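Local coordinates for protein NalP translocator (Neisseria meningitidis, PDB 1UYN) that forms the outer-membrane beta-barrel of an autotransporter, the translocator domain through which the secreted protease passenger reaches the bacterial surface, at residues 264-273 with 285-295. Residues are numbered along the deposited sequence; the frame is centred on the assembly and turned at random.
Sequences HTRLVAGLGA and ARYSYAGSKQY. With SO4 (sulfate ion), chain C.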
loop_
_atom_site.group_PDB
_atom_site.type_symbol
_atom_site.label_atom_id
_atom_site.label_comp_id
_atom_site.label_asym_id
_atom_site.label_seq_id
_atom_site.Cartn_x
_atom_site.Cartn_y
_atom_site.Cartn_z
ATOM N N HIS A 264 -15.901 3.107 5.138
ATOM C CA HIS A 264 -16.359 1.787 5.586
ATOM C C HIS A 264 -15.205 1.044 6.132
ATOM O O HIS A 264 -14.070 1.314 5.758
ATOM C CB HIS A 264 -17.019 0.984 4.451
ATOM C CG HIS A 264 -18.306 1.579 3.967
ATOM N ND1 HIS A 264 -18.359 2.765 3.255
ATOM C CD2 HIS A 264 -19.590 1.159 4.101
ATOM C CE1 HIS A 264 -19.623 3.048 2.982
ATOM N NE2 HIS A 264 -20.390 2.084 3.471
ATOM N N THR A 265 -15.506 0.136 7.057
ATOM C CA THR A 265 -14.537 -0.806 7.623
ATOM C C THR A 265 -14.240 -1.879 6.586
ATOM O O THR A 265 -15.167 -2.500 6.112
ATOM C CB THR A 265 -15.156 -1.472 8.863
ATOM O OG1 THR A 265 -15.260 -0.513 9.906
ATOM C CG2 THR A 265 -14.262 -2.516 9.493
ATOM N N ARG A 266 -12.977 -2.102 6.220
ATOM C CA ARG A 266 -12.641 -3.387 5.554
ATOM C C ARG A 266 -11.992 -4.460 6.380
ATOM O O ARG A 266 -11.218 -4.174 7.229
ATOM C CB ARG A 266 -11.797 -3.237 4.309
ATOM C CG ARG A 266 -10.568 -2.502 4.440
ATOM C CD ARG A 266 -10.265 -1.874 3.185
ATOM N NE ARG A 266 -11.372 -0.997 2.746
ATOM C CZ ARG A 266 -11.213 -0.063 1.823
ATOM N NH1 ARG A 266 -9.996 0.133 1.260
ATOM N NH2 ARG A 266 -12.254 0.676 1.462
ATOM N N LEU A 267 -12.375 -5.695 6.101
ATOM C CA LEU A 267 -11.773 -6.892 6.634
ATOM C C LEU A 267 -10.755 -7.333 5.606
ATOM O O LEU A 267 -11.042 -7.338 4.431
ATOM C CB LEU A 267 -12.824 -8.000 6.778
ATOM C CG LEU A 267 -14.132 -7.623 7.506
ATOM C CD1 LEU A 267 -15.031 -8.849 7.831
ATOM C CD2 LEU A 267 -13.847 -6.823 8.801
ATOM N N VAL A 268 -9.567 -7.681 6.058
ATOM C CA VAL A 268 -8.563 -8.258 5.200
ATOM C C VAL A 268 -8.131 -9.588 5.758
ATOM O O VAL A 268 -7.721 -9.638 6.904
ATOM C CB VAL A 268 -7.294 -7.393 5.170
ATOM C CG1 VAL A 268 -6.245 -8.043 4.260
ATOM C CG2 VAL A 268 -7.628 -5.972 4.746
ATOM N N ALA A 269 -8.192 -10.646 4.960
ATOM C CA ALA A 269 -7.599 -11.943 5.332
ATOM C C ALA A 269 -6.423 -12.218 4.392
ATOM O O ALA A 269 -6.374 -11.676 3.292
ATOM C CB ALA A 269 -8.632 -13.053 5.253
ATOM N N GLY A 270 -5.479 -13.050 4.819
ATOM C CA GLY A 270 -4.252 -13.227 4.071
ATOM C C GLY A 270 -3.451 -14.446 4.397
ATOM O O GLY A 270 -3.699 -15.110 5.397
ATOM N N LEU A 271 -2.496 -14.756 3.529
ATOM C CA LEU A 271 -1.634 -15.926 3.705
ATOM C C LEU A 271 -0.233 -15.595 3.409
ATOM O O LEU A 271 0.025 -14.773 2.597
ATOM C CB LEU A 271 -2.002 -17.055 2.748
ATOM C CG LEU A 271 -3.246 -17.809 3.124
ATOM C CD1 LEU A 271 -3.379 -18.917 2.119
ATOM C CD2 LEU A 271 -3.176 -18.360 4.556
ATOM N N GLY A 272 0.686 -16.316 4.018
ATOM C CA GLY A 272 2.074 -16.064 3.741
ATOM C C GLY A 272 3.000 -17.210 4.018
ATOM O O GLY A 272 2.602 -18.221 4.555
ATOM N N ALA A 273 4.256 -17.007 3.648
ATOM C CA ALA A 273 5.305 -17.974 3.853
ATOM C C ALA A 273 6.633 -17.294 3.550
ATOM O O ALA A 273 6.792 -16.786 2.446
ATOM C CB ALA A 273 5.088 -19.158 2.924
ATOM N N ALA A 285 6.313 -15.212 -0.031
ATOM C CA ALA A 285 5.034 -15.248 -0.741
ATOM C C ALA A 285 3.917 -14.721 0.176
ATOM O O ALA A 285 3.725 -15.195 1.269
ATOM C CB ALA A 285 4.734 -16.668 -1.197
ATOM N N ARG A 286 3.165 -13.742 -0.273
ATOM C CA ARG A 286 2.034 -13.258 0.492
ATOM C C ARG A 286 0.853 -13.074 -0.423
ATOM O O ARG A 286 1.016 -12.574 -1.497
ATOM C CB ARG A 286 2.407 -11.945 1.136
ATOM C CG ARG A 286 2.832 -12.106 2.567
ATOM C CD ARG A 286 3.132 -10.834 3.236
ATOM N NE ARG A 286 2.121 -10.433 4.223
ATOM C CZ ARG A 286 2.321 -10.458 5.551
ATOM N NH1 ARG A 286 3.468 -10.910 6.065
ATOM N NH2 ARG A 286 1.355 -10.066 6.374
ATOM N N TYR A 287 -0.320 -13.521 -0.024
ATOM C CA TYR A 287 -1.537 -13.164 -0.697
ATOM C C TYR A 287 -2.527 -12.673 0.357
ATOM O O TYR A 287 -2.530 -13.137 1.487
ATOM C CB TYR A 287 -2.116 -14.350 -1.471
ATOM C CG TYR A 287 -3.526 -14.048 -1.922
ATOM C CD1 TYR A 287 -3.757 -13.299 -3.091
ATOM C CD2 TYR A 287 -4.630 -14.403 -1.119
ATOM C CE1 TYR A 287 -5.039 -12.974 -3.475
ATOM C CE2 TYR A 287 -5.910 -14.082 -1.497
ATOM C CZ TYR A 287 -6.116 -13.373 -2.678
ATOM O OH TYR A 287 -7.400 -13.063 -3.058
ATOM N N SER A 288 -3.391 -11.758 -0.054
ATOM C CA SER A 288 -4.274 -10.984 0.811
ATOM C C SER A 288 -5.552 -10.602 0.038
ATOM O O SER A 288 -5.488 -10.201 -1.126
ATOM C CB SER A 288 -3.572 -9.679 1.201
ATOM O OG SER A 288 -3.961 -9.300 2.509
ATOM N N TYR A 289 -6.708 -10.699 0.683
ATOM C CA TYR A 289 -7.931 -10.121 0.149
ATOM C C TYR A 289 -8.514 -9.070 1.093
ATOM O O TYR A 289 -8.778 -9.387 2.238
ATOM C CB TYR A 289 -8.965 -11.237 -0.017
ATOM C CG TYR A 289 -10.261 -10.708 -0.552
ATOM C CD1 TYR A 289 -10.359 -10.285 -1.890
ATOM C CD2 TYR A 289 -11.371 -10.585 0.275
ATOM C CE1 TYR A 289 -11.543 -9.771 -2.405
ATOM C CE2 TYR A 289 -12.580 -10.058 -0.223
ATOM C CZ TYR A 289 -12.654 -9.672 -1.561
ATOM O OH TYR A 289 -13.834 -9.182 -2.039
ATOM N N ALA A 290 -8.781 -7.864 0.619
ATOM C CA ALA A 290 -9.522 -6.854 1.389
ATOM C C ALA A 290 -10.966 -6.719 0.887
ATOM O O ALA A 290 -11.172 -6.609 -0.324
ATOM C CB ALA A 290 -8.862 -5.550 1.276
ATOM N N GLY A 291 -11.944 -6.702 1.807
ATOM C CA GLY A 291 -13.345 -6.459 1.467
ATOM C C GLY A 291 -14.128 -5.489 2.348
ATOM O O GLY A 291 -14.056 -5.498 3.556
ATOM N N SER A 292 -14.869 -4.599 1.726
ATOM C CA SER A 292 -16.047 -4.011 2.387
ATOM C C SER A 292 -17.170 -4.072 1.404
ATOM O O SER A 292 -16.971 -4.527 0.294
ATOM C CB SER A 292 -15.807 -2.559 2.767
ATOM O OG SER A 292 -15.594 -1.783 1.614
ATOM N N LYS A 293 -18.358 -3.621 1.795
ATOM C CA LYS A 293 -19.439 -3.462 0.831
ATOM C C LYS A 293 -18.867 -2.533 -0.229
ATOM O O LYS A 293 -18.188 -1.545 0.083
ATOM C CB LYS A 293 -20.729 -2.908 1.469
ATOM C CG LYS A 293 -20.747 -1.387 1.754
ATOM C CD LYS A 293 -22.189 -0.886 1.968
ATOM C CE LYS A 293 -22.823 -0.262 0.695
ATOM N NZ LYS A 293 -24.321 -0.416 0.713
ATOM N N GLN A 294 -19.083 -2.932 -1.479
ATOM C CA GLN A 294 -18.638 -2.211 -2.667
ATOM C C GLN A 294 -17.135 -2.081 -2.790
ATOM O O GLN A 294 -16.625 -1.207 -3.500
ATOM C CB GLN A 294 -19.319 -0.843 -2.727
ATOM C CG GLN A 294 -20.747 -0.896 -3.318
ATOM C CD GLN A 294 -21.310 0.503 -3.484
ATOM O OE1 GLN A 294 -22.011 0.802 -4.470
ATOM N NE2 GLN A 294 -20.969 1.384 -2.536
ATOM N N TYR A 295 -16.399 -2.951 -2.124
ATOM C CA TYR A 295 -14.942 -2.928 -2.297
ATOM C C TYR A 295 -14.416 -4.337 -2.183
ATOM O O TYR A 295 -14.857 -5.106 -1.357
ATOM C CB TYR A 295 -14.252 -1.944 -1.311
ATOM C CG TYR A 295 -12.737 -1.928 -1.383
ATOM C CD1 TYR A 295 -11.988 -2.990 -0.878
ATOM C CD2 TYR A 295 -12.054 -0.867 -1.951
ATOM C CE1 TYR A 295 -10.643 -2.999 -0.933
ATOM C CE2 TYR A 295 -10.652 -0.868 -2.035
ATOM C CZ TYR A 295 -9.963 -1.944 -1.515
ATOM O OH TYR A 295 -8.595 -2.012 -1.556
HETATM S S SO4 C . -19.834 -0.217 7.459
HETATM O O1 SO4 C . -20.039 1.235 7.706
HETATM O O2 SO4 C . -20.775 -0.630 6.401
HETATM O O3 SO4 C . -18.439 -0.526 7.140
HETATM O O4 SO4 C . -20.097 -1.032 8.653
#
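Backbone amides and carbonyls of Leu267, Ala269, Leu271 and Ala273 pair with those of Gly291, Tyr289, Tyr287 and Ala285, joining two antiparallel strands whose axes approach to 4.5 Å. Each of these four hydrogen-bonded pairs exchanges two bonds; Gly291 N to Leu267 O, at 2.8 Å and 171° at the hydrogen, is nearly straight, whereas Ala273 N to Ala285 O is weak. The intervening non-hydrogen-bonded pairs bring the strands closer, to 4.0 Å between the CA atoms of Gly270 and Ser288.

Side-chain packing is sparse. Val268 sets CG2 against Ala290 CB at 3.7 Å, while its other methyl, CG1, lies beside Ser288 OG, which also makes a weak bond to Ala269 O.

A type II turn from Ser292 to Tyr295 leads into strand 295-307 and brings the tyrosine ring to Arg266. With CG between its backbone N and carbonyl carbon (chi1 54°) and a further bend at chi3, Arg266 lays its guanidinium over one face of the Tyr295 ring, the planes 19° apart. CZ sits 3.8 Å from the ring centroid, almost on the normal, a cation-pi stack, and Arg266 NH1 reaches the phenol end at Tyr295 CZ. Asp23, on the helix 12-34, links both partners through a salt bridge to Arg266 NH1 and a hydrogen bond with Tyr295 OH, so the stack is tied to the helix within the barrel.

Near the strand end, Lys293 CG and CD pass obliquely by the His264 ring, and Thr265 N donates a hydrogen bond to a sulfate, probably from crystallisation.

Leu267, Ala269, Leu271, Tyr287 and Tyr289 share the outer surface and Arg266, Val268, Arg286, Ser288 and Ala290 the inner one, the alternation of a transmembrane beta hairpin in the twelve-stranded autotransporter barrel.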